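Local coordinates for SusD superfamily protein (Bacteroides vulgatus ATCC 8482, PDB 3JQ0) that is a SusD-family outer-membrane protein that probably binds nutrient glycans at the cell surface, though its exact ligand is not established, at residues Ala184-Met187 and Leu188-Glu191; Phe233-Glu236 and Asn237-Asn240; Glu415-Thr418 and Asp419-Trp422; Ile434-Glu437 and Arg438-Phe442. All blocks are in the same frame, centred on the assembly; numbering follows the deposited sequence.

Interaction 1. Residues Ala184-Met187 and Leu188-Glu191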
loop_
_atom_site.group_PDB
_atom_site.type_symbol
_atom_site.label_atom_id
_atom_site.label_comp_id
_atom_site.label_asym_id
_atom_site.label_seq_id
_atom_site.Cartn_x
_atom_site.Cartn_y
_atom_site.Cartn_z
ATOM N N ALA A 184 11.339 8.089 -5.349
ATOM C CA ALA A 184 10.933 7.158 -4.304
ATOM C C ALA A 184 11.424 7.660 -2.932
ATOM O O ALA A 184 10.695 7.667 -1.926
ATOM C CB ALA A 184 11.424 5.740 -4.566
ATOM N N THR A 185 12.691 8.101 -2.866
ATOM C CA THR A 185 13.216 8.687 -1.623
ATOM C C THR A 185 12.402 9.931 -1.218
ATOM O O THR A 185 12.127 10.096 -0.023
ATOM C CB THR A 185 14.704 9.017 -1.739
ATOM O OG1 THR A 185 15.368 7.769 -1.765
ATOM C CG2 THR A 185 15.195 9.837 -0.538
ATOM N N GLN A 186 12.025 10.805 -2.139
ATOM C CA GLN A 186 11.224 11.975 -1.774
ATOM C C GLN A 186 9.824 11.601 -1.265
ATOM O O GLN A 186 9.348 12.205 -0.327
ATOM C CB GLN A 186 11.151 12.991 -2.901
ATOM C CG GLN A 186 12.510 13.583 -3.249
ATOM C CD GLN A 186 13.141 14.290 -2.075
ATOM O OE1 GLN A 186 12.554 15.229 -1.502
ATOM N NE2 GLN A 186 14.338 13.849 -1.706
HETATM N N MSE A 187 9.200 10.562 -1.853
HETATM C CA MSE A 187 7.933 10.063 -1.332
HETATM C C MSE A 187 8.105 9.595 0.104
HETATM O O MSE A 187 7.311 9.938 0.993
HETATM C CB MSE A 187 7.416 8.894 -2.188
HETATM C CG MSE A 187 6.704 9.273 -3.473
HETATM SE SE MSE A 187 5.116 10.347 -3.227
HETATM C CE MSE A 187 4.060 9.152 -2.216
ATOM N N LEU A 188 9.103 8.765 0.359
ATOM C CA LEU A 188 9.345 8.231 1.688
ATOM C C LEU A 188 9.656 9.375 2.656
ATOM O O LEU A 188 9.190 9.386 3.795
ATOM C CB LEU A 188 10.499 7.244 1.633
ATOM C CG LEU A 188 10.987 6.747 2.990
ATOM C CD1 LEU A 188 9.901 5.990 3.749
ATOM C CD2 LEU A 188 12.237 5.876 2.798
ATOM N N LYS A 189 10.426 10.345 2.204
ATOM C CA LYS A 189 10.738 11.526 3.035
ATOM C C LYS A 189 9.450 12.248 3.441
ATOM O O LYS A 189 9.262 12.621 4.605
ATOM C CB LYS A 189 11.673 12.440 2.269
ATOM C CG LYS A 189 12.138 13.650 3.094
ATOM C CD LYS A 189 13.145 14.500 2.362
ATOM C CE LYS A 189 13.708 15.608 3.208
ATOM N NZ LYS A 189 14.644 16.479 2.413
ATOM N N GLY A 190 8.552 12.458 2.486
ATOM C CA GLY A 190 7.294 13.097 2.809
ATOM C C GLY A 190 6.515 12.285 3.842
ATOM O O GLY A 190 5.978 12.849 4.825
ATOM N N GLU A 191 6.471 10.957 3.670
ATOM C CA GLU A 191 5.755 10.147 4.624
ATOM C C GLU A 191 6.384 10.225 6.008
ATOM O O GLU A 191 5.686 10.306 7.032
ATOM C CB GLU A 191 5.706 8.669 4.198
ATOM C CG GLU A 191 4.986 8.438 2.889
ATOM C CD GLU A 191 4.670 6.971 2.693
ATOM O OE1 GLU A 191 5.568 6.107 2.754
ATOM O OE2 GLU A 191 3.463 6.677 2.575
HETATM O O HOH W 1 13.343 17.284 0.081
#

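Interaction 2. Residues Phe233-Glu236 and Asn237-Asn240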
loop_
_atom_site.group_PDB
_atom_site.type_symbol
_atom_site.label_atom_id
_atom_site.label_comp_id
_atom_site.label_asym_id
_atom_site.label_seq_id
_atom_site.Cartn_x
_atom_site.Cartn_y
_atom_site.Cartn_z
ATOM N N PHE A 233 -3.280 -0.051 -13.545
ATOM C CA PHE A 233 -2.891 -1.342 -12.981
ATOM C C PHE A 233 -2.718 -2.453 -13.979
ATOM O O PHE A 233 -2.305 -3.575 -13.613
ATOM C CB PHE A 233 -3.941 -1.786 -11.937
ATOM C CG PHE A 233 -4.259 -0.727 -10.919
ATOM C CD1 PHE A 233 -3.333 -0.426 -9.909
ATOM C CD2 PHE A 233 -5.425 0.005 -10.990
ATOM C CE1 PHE A 233 -3.599 0.561 -8.998
ATOM C CE2 PHE A 233 -5.659 1.046 -10.101
ATOM C CZ PHE A 233 -4.731 1.303 -9.103
ATOM N N SER A 234 -3.067 -2.212 -15.240
ATOM C CA SER A 234 -3.139 -3.299 -16.182
ATOM C C SER A 234 -1.781 -3.917 -16.483
ATOM O O SER A 234 -0.725 -3.270 -16.546
ATOM C CB SER A 234 -3.766 -2.861 -17.475
ATOM O OG SER A 234 -2.862 -1.987 -18.122
ATOM N N PHE A 235 -1.825 -5.223 -16.727
ATOM C CA PHE A 235 -0.651 -6.001 -17.059
ATOM C C PHE A 235 0.030 -5.467 -18.309
ATOM O O PHE A 235 1.245 -5.564 -18.432
ATOM C CB PHE A 235 -1.064 -7.461 -17.225
ATOM C CG PHE A 235 0.051 -8.396 -17.564
ATOM C CD1 PHE A 235 0.889 -8.917 -16.585
ATOM C CD2 PHE A 235 0.291 -8.746 -18.871
ATOM C CE1 PHE A 235 1.930 -9.748 -16.927
ATOM C CE2 PHE A 235 1.355 -9.611 -19.222
ATOM C CZ PHE A 235 2.144 -10.116 -18.237
ATOM N N GLU A 236 -0.750 -4.926 -19.243
ATOM C CA GLU A 236 -0.217 -4.408 -20.489
ATOM C C GLU A 236 0.249 -2.988 -20.443
ATOM O O GLU A 236 0.736 -2.482 -21.451
ATOM C CB GLU A 236 -1.249 -4.557 -21.594
ATOM C CG GLU A 236 -1.605 -6.035 -21.846
ATOM C CD GLU A 236 -0.452 -7.000 -22.297
ATOM O OE1 GLU A 236 0.625 -6.541 -22.765
ATOM O OE2 GLU A 236 -0.648 -8.268 -22.212
ATOM N N ASN A 237 0.123 -2.282 -19.323
ATOM C CA ASN A 237 0.544 -0.896 -19.212
ATOM C C ASN A 237 1.517 -0.665 -18.080
ATOM O O ASN A 237 1.564 0.411 -17.505
ATOM C CB ASN A 237 -0.670 0.022 -19.106
ATOM C CG ASN A 237 -0.330 1.472 -19.317
ATOM O OD1 ASN A 237 0.517 1.814 -20.157
ATOM N ND2 ASN A 237 -1.012 2.361 -18.585
ATOM N N LYS A 238 2.311 -1.670 -17.754
ATOM C CA LYS A 238 3.275 -1.547 -16.682
ATOM C C LYS A 238 4.256 -0.404 -16.843
ATOM O O LYS A 238 4.612 -0.002 -17.929
ATOM C CB LYS A 238 4.076 -2.852 -16.536
ATOM C CG LYS A 238 3.208 -3.997 -16.069
ATOM C CD LYS A 238 4.023 -5.287 -15.941
ATOM C CE LYS A 238 3.204 -6.415 -15.375
ATOM N NZ LYS A 238 4.031 -7.444 -14.720
ATOM N N LYS A 239 4.704 0.119 -15.706
ATOM C CA LYS A 239 5.738 1.170 -15.681
ATOM C C LYS A 239 5.296 2.418 -16.429
ATOM O O LYS A 239 6.095 3.143 -17.000
ATOM C CB LYS A 239 7.072 0.644 -16.166
ATOM C CG LYS A 239 7.636 -0.435 -15.229
ATOM C CD LYS A 239 9.013 -0.890 -15.472
ATOM C CE LYS A 239 9.138 -1.405 -16.825
ATOM N NZ LYS A 239 10.535 -2.012 -17.028
ATOM N N ASN A 240 4.007 2.680 -16.353
ATOM C CA ASN A 240 3.392 3.902 -16.875
ATOM C C ASN A 240 3.815 5.101 -16.004
ATOM O O ASN A 240 4.482 4.959 -14.974
ATOM C CB ASN A 240 1.885 3.745 -16.934
ATOM C CG ASN A 240 1.301 3.446 -15.591
ATOM O OD1 ASN A 240 1.364 4.279 -14.685
ATOM N ND2 ASN A 240 0.694 2.249 -15.437
HETATM O O HOH W 2 1.292 0.423 -22.605
#

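Interaction 3. Residues Glu415-Thr418 and Asp419-Trp422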
loop_
_atom_site.group_PDB
_atom_site.type_symbol
_atom_site.label_atom_id
_atom_site.label_comp_id
_atom_site.label_asym_id
_atom_site.label_seq_id
_atom_site.Cartn_x
_atom_site.Cartn_y
_atom_site.Cartn_z
ATOM N N GLU A 415 -28.016 11.131 1.808
ATOM C CA GLU A 415 -28.401 9.718 1.779
ATOM C C GLU A 415 -27.148 8.820 1.706
ATOM O O GLU A 415 -27.050 7.806 2.413
ATOM C CB GLU A 415 -29.343 9.391 0.603
ATOM C CG GLU A 415 -29.775 7.944 0.601
ATOM C CD GLU A 415 -30.729 7.593 -0.514
ATOM O OE1 GLU A 415 -31.265 8.526 -1.161
ATOM O OE2 GLU A 415 -30.937 6.357 -0.722
ATOM N N PHE A 416 -26.201 9.153 0.824
ATOM C CA PHE A 416 -25.049 8.305 0.655
ATOM C C PHE A 416 -24.252 8.218 1.983
ATOM O O PHE A 416 -23.716 7.144 2.335
ATOM C CB PHE A 416 -24.156 8.875 -0.443
ATOM C CG PHE A 416 -22.945 8.017 -0.665
ATOM C CD1 PHE A 416 -22.994 6.893 -1.484
ATOM C CD2 PHE A 416 -21.758 8.327 0.003
ATOM C CE1 PHE A 416 -21.885 6.083 -1.629
ATOM C CE2 PHE A 416 -20.663 7.479 -0.150
ATOM C CZ PHE A 416 -20.709 6.390 -0.975
ATOM N N TYR A 417 -24.078 9.342 2.676
ATOM C CA TYR A 417 -23.288 9.394 3.868
ATOM C C TYR A 417 -23.995 8.954 5.138
ATOM O O TYR A 417 -23.372 8.808 6.184
ATOM C CB TYR A 417 -22.576 10.759 4.033
ATOM C CG TYR A 417 -21.550 10.943 2.906
ATOM C CD1 TYR A 417 -20.333 10.241 2.900
ATOM C CD2 TYR A 417 -21.820 11.746 1.811
ATOM C CE1 TYR A 417 -19.471 10.336 1.856
ATOM C CE2 TYR A 417 -20.936 11.835 0.744
ATOM C CZ TYR A 417 -19.759 11.095 0.776
ATOM O OH TYR A 417 -18.886 11.122 -0.307
ATOM N N THR A 418 -25.295 8.766 5.065
ATOM C CA THR A 418 -26.066 8.175 6.170
ATOM C C THR A 418 -25.716 6.702 6.335
ATOM O O THR A 418 -25.585 5.966 5.355
ATOM C CB THR A 418 -27.568 8.375 5.928
ATOM O OG1 THR A 418 -27.838 9.773 5.988
ATOM C CG2 THR A 418 -28.406 7.666 6.997
ATOM N N ASP A 419 -25.551 6.280 7.591
ATOM C CA ASP A 419 -25.228 4.882 7.905
ATOM C C ASP A 419 -24.000 4.430 7.123
ATOM O O ASP A 419 -23.977 3.335 6.543
ATOM C CB ASP A 419 -26.425 3.951 7.639
ATOM C CG ASP A 419 -27.621 4.259 8.516
ATOM O OD1 ASP A 419 -27.426 4.633 9.687
ATOM O OD2 ASP A 419 -28.763 4.129 8.020
ATOM N N ASN A 420 -22.989 5.320 7.081
ATOM C CA ASN A 420 -21.777 5.054 6.332
ATOM C C ASN A 420 -20.611 5.139 7.280
ATOM O O ASN A 420 -20.103 6.224 7.561
ATOM C CB ASN A 420 -21.616 6.009 5.181
ATOM C CG ASN A 420 -20.504 5.638 4.259
ATOM O OD1 ASN A 420 -19.537 4.989 4.675
ATOM N ND2 ASN A 420 -20.641 5.979 2.966
ATOM N N LYS A 421 -20.209 3.994 7.833
ATOM C CA LYS A 421 -19.186 4.016 8.878
ATOM C C LYS A 421 -17.782 4.217 8.332
ATOM O O LYS A 421 -16.854 4.385 9.126
ATOM C CB LYS A 421 -19.214 2.768 9.757
ATOM C CG LYS A 421 -18.663 1.528 9.063
ATOM C CD LYS A 421 -18.314 0.418 10.063
ATOM C CE LYS A 421 -17.434 -0.683 9.453
ATOM N NZ LYS A 421 -17.124 -1.722 10.498
ATOM N N TRP A 422 -17.608 4.172 7.018
ATOM C CA TRP A 422 -16.298 4.245 6.400
ATOM C C TRP A 422 -15.774 5.650 6.078
ATOM O O TRP A 422 -14.604 5.810 5.806
ATOM C CB TRP A 422 -16.268 3.381 5.116
ATOM C CG TRP A 422 -16.457 1.934 5.409
ATOM C CD1 TRP A 422 -15.498 1.036 5.740
ATOM C CD2 TRP A 422 -17.682 1.209 5.429
ATOM N NE1 TRP A 422 -16.045 -0.203 5.965
ATOM C CE2 TRP A 422 -17.399 -0.130 5.769
ATOM C CE3 TRP A 422 -19.009 1.550 5.130
ATOM C CZ2 TRP A 422 -18.385 -1.090 5.897
ATOM C CZ3 TRP A 422 -19.967 0.612 5.233
ATOM C CH2 TRP A 422 -19.659 -0.707 5.609
HETATM O O HOH W 3 -22.700 7.573 8.958
#

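Interaction 4. Residues Ile434-Glu437 and Arg438-Phe442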
loop_
_atom_site.group_PDB
_atom_site.type_symbol
_atom_site.label_atom_id
_atom_site.label_comp_id
_atom_site.label_asym_id
_atom_site.label_seq_id
_atom_site.Cartn_x
_atom_site.Cartn_y
_atom_site.Cartn_z
ATOM N N ILE A 434 -9.647 13.793 2.695
ATOM C CA ILE A 434 -8.444 13.145 2.164
ATOM C C ILE A 434 -8.425 11.674 2.589
ATOM O O ILE A 434 -8.066 10.818 1.783
ATOM C CB ILE A 434 -7.177 13.882 2.583
ATOM C CG1 ILE A 434 -7.161 15.280 1.939
ATOM C CG2 ILE A 434 -5.929 13.112 2.127
ATOM C CD1 ILE A 434 -6.157 16.232 2.588
ATOM N N LEU A 435 -8.847 11.356 3.821
ATOM C CA LEU A 435 -8.968 9.940 4.203
ATOM C C LEU A 435 -9.924 9.221 3.256
ATOM O O LEU A 435 -9.635 8.112 2.816
ATOM C CB LEU A 435 -9.449 9.777 5.636
ATOM C CG LEU A 435 -8.447 10.099 6.728
ATOM C CD1 LEU A 435 -9.156 9.941 8.075
ATOM C CD2 LEU A 435 -7.204 9.221 6.674
ATOM N N LYS A 436 -11.056 9.839 2.951
ATOM C CA LYS A 436 -12.052 9.230 2.063
ATOM C C LYS A 436 -11.458 9.026 0.696
ATOM O O LYS A 436 -11.646 7.989 0.059
ATOM C CB LYS A 436 -13.280 10.133 2.039
ATOM C CG LYS A 436 -14.335 9.748 0.980
ATOM C CD LYS A 436 -15.631 10.544 1.107
ATOM C CE LYS A 436 -15.490 12.006 0.742
ATOM N NZ LYS A 436 -16.764 12.761 1.001
ATOM N N GLU A 437 -10.738 10.035 0.206
ATOM C CA GLU A 437 -10.160 9.965 -1.134
ATOM C C GLU A 437 -9.142 8.826 -1.199
ATOM O O GLU A 437 -9.117 8.067 -2.183
ATOM C CB GLU A 437 -9.559 11.283 -1.562
ATOM C CG GLU A 437 -9.405 11.386 -3.071
ATOM C CD GLU A 437 -10.734 11.403 -3.796
ATOM O OE1 GLU A 437 -11.728 11.934 -3.219
ATOM O OE2 GLU A 437 -10.807 10.866 -4.919
ATOM N N ARG A 438 -8.292 8.707 -0.193
ATOM C CA ARG A 438 -7.308 7.659 -0.158
ATOM C C ARG A 438 -7.937 6.284 -0.047
ATOM O O ARG A 438 -7.445 5.308 -0.630
ATOM C CB ARG A 438 -6.275 7.871 0.968
ATOM C CG ARG A 438 -5.369 9.050 0.726
ATOM C CD ARG A 438 -4.298 9.181 1.799
ATOM N NE ARG A 438 -3.333 8.132 1.796
ATOM C CZ ARG A 438 -2.319 8.026 0.972
ATOM N NH1 ARG A 438 -2.121 8.902 0.013
ATOM N NH2 ARG A 438 -1.459 7.012 1.122
ATOM N N LEU A 439 -9.043 6.180 0.690
ATOM C CA LEU A 439 -9.759 4.917 0.808
ATOM C C LEU A 439 -10.232 4.459 -0.588
ATOM O O LEU A 439 -10.036 3.320 -0.994
ATOM C CB LEU A 439 -10.919 5.032 1.804
ATOM C CG LEU A 439 -11.826 3.817 1.944
ATOM C CD1 LEU A 439 -11.107 2.529 2.239
ATOM C CD2 LEU A 439 -12.908 4.117 2.938
ATOM N N ARG A 440 -10.878 5.381 -1.293
ATOM C CA ARG A 440 -11.374 5.101 -2.628
ATOM C C ARG A 440 -10.255 4.782 -3.601
ATOM O O ARG A 440 -10.449 3.963 -4.531
ATOM C CB ARG A 440 -12.209 6.304 -3.119
ATOM C CG ARG A 440 -13.532 6.435 -2.390
ATOM C CD ARG A 440 -14.300 7.672 -2.809
ATOM N NE ARG A 440 -15.633 7.669 -2.209
ATOM C CZ ARG A 440 -16.442 8.717 -2.125
ATOM N NH1 ARG A 440 -16.033 9.922 -2.470
ATOM N NH2 ARG A 440 -17.657 8.529 -1.635
ATOM N N GLU A 441 -9.095 5.421 -3.476
ATOM C CA GLU A 441 -8.031 5.362 -4.449
ATOM C C GLU A 441 -7.169 4.089 -4.254
ATOM O O GLU A 441 -6.617 3.597 -5.248
ATOM C CB GLU A 441 -7.168 6.629 -4.293
ATOM C CG GLU A 441 -6.092 6.801 -5.334
ATOM C CD GLU A 441 -6.567 6.998 -6.782
ATOM O OE1 GLU A 441 -7.709 7.474 -6.955
ATOM O OE2 GLU A 441 -5.730 6.736 -7.710
ATOM N N PHE A 442 -7.000 3.596 -3.024
ATOM C CA PHE A 442 -5.921 2.686 -2.684
ATOM C C PHE A 442 -6.350 1.337 -2.135
ATOM O O PHE A 442 -5.553 0.648 -1.504
ATOM C CB PHE A 442 -4.910 3.346 -1.714
ATOM C CG PHE A 442 -4.171 4.508 -2.349
ATOM C CD1 PHE A 442 -3.269 4.278 -3.384
ATOM C CD2 PHE A 442 -4.387 5.809 -1.933
ATOM C CE1 PHE A 442 -2.583 5.344 -3.989
ATOM C CE2 PHE A 442 -3.717 6.844 -2.528
ATOM C CZ PHE A 442 -2.879 6.629 -3.590
HETATM O O HOH W 4 -14.055 10.915 -4.310
#

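Interaction 1. Residues Ala184-Met187 and Leu188-Glu191
Ala184-Met187 and Leu188-Glu191 are successive turns of helix 182-199, tied by four alpha-helical i to i+4 bonds. Leu188 N donates to Ala184 O over 3.0 Å, Lys189 N to Thr185 O, Gly190 N to Gln186 O and Glu191 N to Met187 O. This is a largely buried part of a helix in the helical, TPR-like portion of the SusD fold, and its side chains fan out to different neighbours. Leu188 turns to Ala112, Tyr113 and Phe116 of helix 97-122, whereas selenomethionine Met187, its chain bent at both chi2 and chi3, packs on Val217 and on Asp366 and Cys367 of helix 364-377. Glu191 lays its CG 3.4 Å from Met187 O and sends its carboxylate on to Tyr362 and Gln370.

The polar flank belongs to Gln186 and Lys189, whose chains leave the helix in a common direction. Lys189 keeps CG opposite its own N (chi1 -176°) and stays extended to the ammonium, so that CD passes 4.0 Å from Gln186 OE1. Glu164 joins the two tips, forming a salt bridge with Lys189 NZ and accepting from Gln186 NE2; Asn216 donates to Gln186 OE1. One water completes the link, giving a proton to Gln186 OE1 at 2.7 Å and accepting one from Lys189 NZ at 2.8 Å.

Interaction 2. Residues Phe233-Glu236 and Asn237-Asn240
Lys238 reaches back alongside Phe235 in the loop that leads from helix 229-233 to strand 243-247. From CB the chain steps to CG, 3.4 Å from Phe235 O, and beyond CG it is extended. CD still keeps close to that carbonyl, while CE arrives at the ring, 3.6 Å from Phe235 CD1 on an oblique approach. NZ passes CE1 of Phe235 at 3.8 Å and ends in a salt bridge with Asp358 and a hydrogen bond to Leu356 O. Phe235 meets it with CG trans to its own N (chi1 -180°), which swings the ring out beside the lysine chain.

Next to this pair the backbone makes a type I beta turn, Ser234 to Asn237, in which Asn237 N donates to Ser234 O at 3.1 Å, from well above the carbonyl plane. A water gives protons to Glu236 O and Asn237 OD1, Asn237 ND2 donates to Asp231 O, and Asn240 ND2 donates to Asn237 O over 2.9 Å. Cutting Lys238 back to an alanine removes the methylenes that pack at Phe235 CD1 and is likely to leave Asp358 without its charged mate. The methylenes thus make the apolar contact with the ring, and the ammonium ties this loop electrostatically to the chain just before strand 359-363.

Interaction 3. Residues Glu415-Thr418 and Asp419-Trp422
Asn420 turns its amide back under the helix end at Phe416, where a type II beta turn from Tyr417 to Asn420 takes the chain out of helix 414-417. Here the packing is close. With CG opposite the backbone N (chi1 -171°), Asn420 brings ND2 to 3.5 Å from Phe416 CE2, amide and ring planes 62° apart, and makes a weak bond to Phe416 O at 3.3 Å. The same ND2 donates to Lys307 O, and Lys307 NZ in turn bonds the carbonyls of Phe416 and Thr418. On the other branch, OD1 accepts from Trp422 N over 3.1 Å in the carbonyl plane, an Asx turn that fixes the amide's rotation. Phe416 CD2 sits 3.4 Å above the centre of the Tyr417 ring.

The outer side is looser. Thr418 and Asp419 run alongside each other at the exposed corner, with Thr418 CG2 3.7 Å from Asp419 OD2, and a water accepts from Asn420 N at 2.9 Å near Tyr417 O.

Inward, Phe416 packs on Arg440 and Trp422 on Leu439, both of helix 430-441, while Trp422 NE1 donates to Asp39 O just ahead of strand 41-43.

Interaction 4. Residues Ile434-Glu437 and Arg438-Phe442
Charged side chains dominate here, beginning with Lys436, which lies along Arg440. Lys436 CD sits over one face of the Arg440 guanidinium, 3.7 Å from NH1. The like charges come within 4.5 Å, Lys436 NZ to Arg440 NH1, and each is offset by its own anion: Asp426 for the lysine, whose NZ also donates to Lys424 O, and Asp411 for the arginine, whose NE also donates to Gly308 O. A water bridges onward, accepting from Arg440 NH1 at 2.9 Å and donating to Glu437 OE1 at 2.8 Å. If a leucine stood in for Arg440, Asp411 would probably lose its salt-bridge partner and the water its link from Glu437.

The backbone bonds are those of helix 430-441, an alpha helix in the RagB/SusD family region, near its C-terminal end: Arg438 N to Ile434 O at 2.9 Å, then Leu439 to Leu435, Arg440 to Lys436, and Glu441 N to Glu437 O, the last noticeably bent at 135°.

Other ion pairs lead out of the two segments. Glu437 and Glu441 share Arg315, with Arg390 also on Glu437, and Arg363 and Arg392 on Glu441. Arg438 pairs with Asp451 and Asp366, its guanidinium covered on one face by Phe442 CE2, while its CG lies 3.4 Å from Ile434 O. Apolar packing puts Leu435 on Leu455, and Ile434 on Ile386 and Val376.

Overall arrangement
Interactions 1 and 4 are buried contacts within single helices, 182-199 and 430-441, whereas interactions 2 and 3 are surface turns where the chain leaves a short helix. Both helices pack on helix 364-377, and Asp366 is met by Met187 of interaction 1 and by Arg438 of interaction 4. The inner pair differ in chemistry: 184-191 mixes apolar packing with a small polar cluster, while the charged groups of 434-442 mostly pair with residues on surrounding helices and loops. Interactions 3 and 4 touch, Tyr417 OH lying 3.0 Å from Lys436 NZ in a probable hydrogen bond. Interaction 2 touches none of the others, its nearest atoms about 5 Å from those of interaction 4.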